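Local structure of serine-threonine phosphatase 2C (2I44) at residues G148-G153 / R259-A264. The protein is probably a metal-dependent phosphatase that removes phosphate from serine and threonine residues of proteins, and carries bound calcium ions. Residues are numbered along the deposited sequence; the frame is centred on the assembly and turned at random.
Sequences GFVAVG and RVMILA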
loop_
_atom_site.group_PDB
_atom_site.type_symbol
_atom_site.label_atom_id
_atom_site.label_comp_id
_atom_site.label_asym_id
_atom_site.label_seq_id
_atom_site.Cartn_x
_atom_site.Cartn_y
_atom_site.Cartn_z
ATOM N N GLY A 148 4.661 4.764 18.946
ATOM C CA GLY A 148 3.417 5.514 18.947
ATOM C C GLY A 148 3.060 6.283 17.691
ATOM O O GLY A 148 2.019 6.934 17.647
ATOM N N PHE A 149 3.908 6.219 16.671
ATOM C CA PHE A 149 3.635 6.917 15.423
ATOM C C PHE A 149 3.499 5.938 14.271
ATOM O O PHE A 149 4.172 4.907 14.233
ATOM C CB PHE A 149 4.762 7.898 15.093
ATOM C CG PHE A 149 4.784 9.117 15.967
ATOM C CD1 PHE A 149 3.834 10.120 15.807
ATOM C CD2 PHE A 149 5.745 9.256 16.964
ATOM C CE1 PHE A 149 3.838 11.246 16.629
ATOM C CE2 PHE A 149 5.763 10.376 17.795
ATOM C CZ PHE A 149 4.805 11.375 17.629
ATOM N N VAL A 150 2.611 6.261 13.339
ATOM C CA VAL A 150 2.423 5.433 12.165
ATOM C C VAL A 150 2.648 6.317 10.953
ATOM O O VAL A 150 1.913 7.280 10.728
ATOM C CB VAL A 150 1.012 4.825 12.097
ATOM C CG1 VAL A 150 0.848 4.039 10.799
ATOM C CG2 VAL A 150 0.798 3.909 13.281
ATOM N N ALA A 151 3.694 5.994 10.200
ATOM C CA ALA A 151 4.035 6.731 8.998
ATOM C C ALA A 151 3.388 6.020 7.818
ATOM O O ALA A 151 3.858 4.965 7.387
ATOM C CB ALA A 151 5.551 6.769 8.825
ATOM N N VAL A 152 2.305 6.596 7.309
ATOM C CA VAL A 152 1.590 6.024 6.181
ATOM C C VAL A 152 2.133 6.544 4.851
ATOM O O VAL A 152 2.335 7.747 4.668
ATOM C CB VAL A 152 0.070 6.352 6.243
ATOM C CG1 VAL A 152 -0.629 5.828 5.004
ATOM C CG2 VAL A 152 -0.553 5.736 7.480
ATOM N N GLY A 153 2.367 5.623 3.928
ATOM C CA GLY A 153 2.845 5.996 2.613
ATOM C C GLY A 153 2.078 5.187 1.588
ATOM O O GLY A 153 1.588 4.097 1.904
ATOM N N ARG A 259 -8.286 2.133 17.280
ATOM C CA ARG A 259 -8.645 0.728 17.421
ATOM C C ARG A 259 -8.154 -0.220 16.340
ATOM O O ARG A 259 -7.688 -1.320 16.638
ATOM C CB ARG A 259 -10.167 0.602 17.511
ATOM C CG ARG A 259 -10.781 1.285 18.712
ATOM C CD ARG A 259 -10.762 0.384 19.936
ATOM N NE ARG A 259 -11.222 1.097 21.126
ATOM C CZ ARG A 259 -10.504 2.003 21.786
ATOM N NH1 ARG A 259 -9.275 2.309 21.381
ATOM N NH2 ARG A 259 -11.021 2.613 22.849
ATOM N N VAL A 260 -8.260 0.185 15.084
ATOM C CA VAL A 260 -7.848 -0.714 14.025
ATOM C C VAL A 260 -7.431 -0.023 12.733
ATOM O O VAL A 260 -7.966 1.018 12.359
ATOM C CB VAL A 260 -8.986 -1.720 13.731
ATOM C CG1 VAL A 260 -10.263 -0.962 13.378
ATOM C CG2 VAL A 260 -8.585 -2.669 12.615
HETATM N N MSE A 261 -6.443 -0.607 12.071
HETATM C CA MSE A 261 -5.948 -0.097 10.805
HETATM C C MSE A 261 -6.118 -1.245 9.822
HETATM O O MSE A 261 -5.849 -2.402 10.160
HETATM C CB MSE A 261 -4.474 0.304 10.936
HETATM C CG MSE A 261 -3.834 0.806 9.648
HETATM SE SE MSE A 261 -2.012 1.440 9.932
HETATM C CE MSE A 261 -2.336 3.331 9.739
ATOM N N ILE A 262 -6.582 -0.932 8.618
ATOM C CA ILE A 262 -6.796 -1.956 7.605
ATOM C C ILE A 262 -6.101 -1.586 6.304
ATOM O O ILE A 262 -6.420 -0.567 5.686
ATOM C CB ILE A 262 -8.307 -2.148 7.304
ATOM C CG1 ILE A 262 -9.050 -2.557 8.578
ATOM C CG2 ILE A 262 -8.495 -3.200 6.213
ATOM C CD1 ILE A 262 -10.553 -2.679 8.396
ATOM N N LEU A 263 -5.138 -2.405 5.900
ATOM C CA LEU A 263 -4.443 -2.174 4.644
ATOM C C LEU A 263 -5.059 -3.175 3.674
ATOM O O LEU A 263 -5.140 -4.366 3.979
ATOM C CB LEU A 263 -2.936 -2.423 4.783
ATOM C CG LEU A 263 -2.146 -1.522 5.745
ATOM C CD1 LEU A 263 -2.265 -2.047 7.166
ATOM C CD2 LEU A 263 -0.675 -1.478 5.328
ATOM N N ALA A 264 -5.504 -2.699 2.516
ATOM C CA ALA A 264 -6.124 -3.588 1.544
ATOM C C ALA A 264 -6.068 -3.072 0.106
ATOM O O ALA A 264 -5.897 -1.878 -0.141
ATOM C CB ALA A 264 -7.575 -3.844 1.951
#
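The selenomethionine Met-261 reaches from one beta-sheet toward the other, and its terminal methyl rests against both Val-150 and Val-152 of the facing strand. Its CG lies anti to the backbone N (chi1 178°) and chi2 is extended too, so the chain runs straight out from its own sheet; the bend comes from rotation about the CG-SE bond, where chi3 of -108° turns CE out of the extended line. Val-150 CG1 lies 3.4 Å from Met-261 CE, which is tight for two carbons. The same CG1 also touches selenium, at 4.0 Å from SE, so it lies against the flank of the SE-CE bond. Val-152 approaches more loosely and further round toward the end of that bond, with its CG2 3.8 Å from Met-261 CE. The two valines share one rotamer but use different branches: Val-150 offers the methyl beside its carbonyl carbon, Val-152 the one beside its backbone N. With the CA atoms of Val-150 and Met-261 10.1 Å apart, the strands meet through side chains alone. Ile-160 and Leu-175 touch both Val-152 and Met-261 and extend this buried apolar layer. On the outer faces, Phe-149 and Ala-151 pack on helix 98-130, while Val-260 and Ile-262 pack on helix 274-286. Helix, sheet, sheet and helix thus stack in the order of the PP2C fold, a central beta-sandwich flanked by helices, with this contact in the sandwich interior.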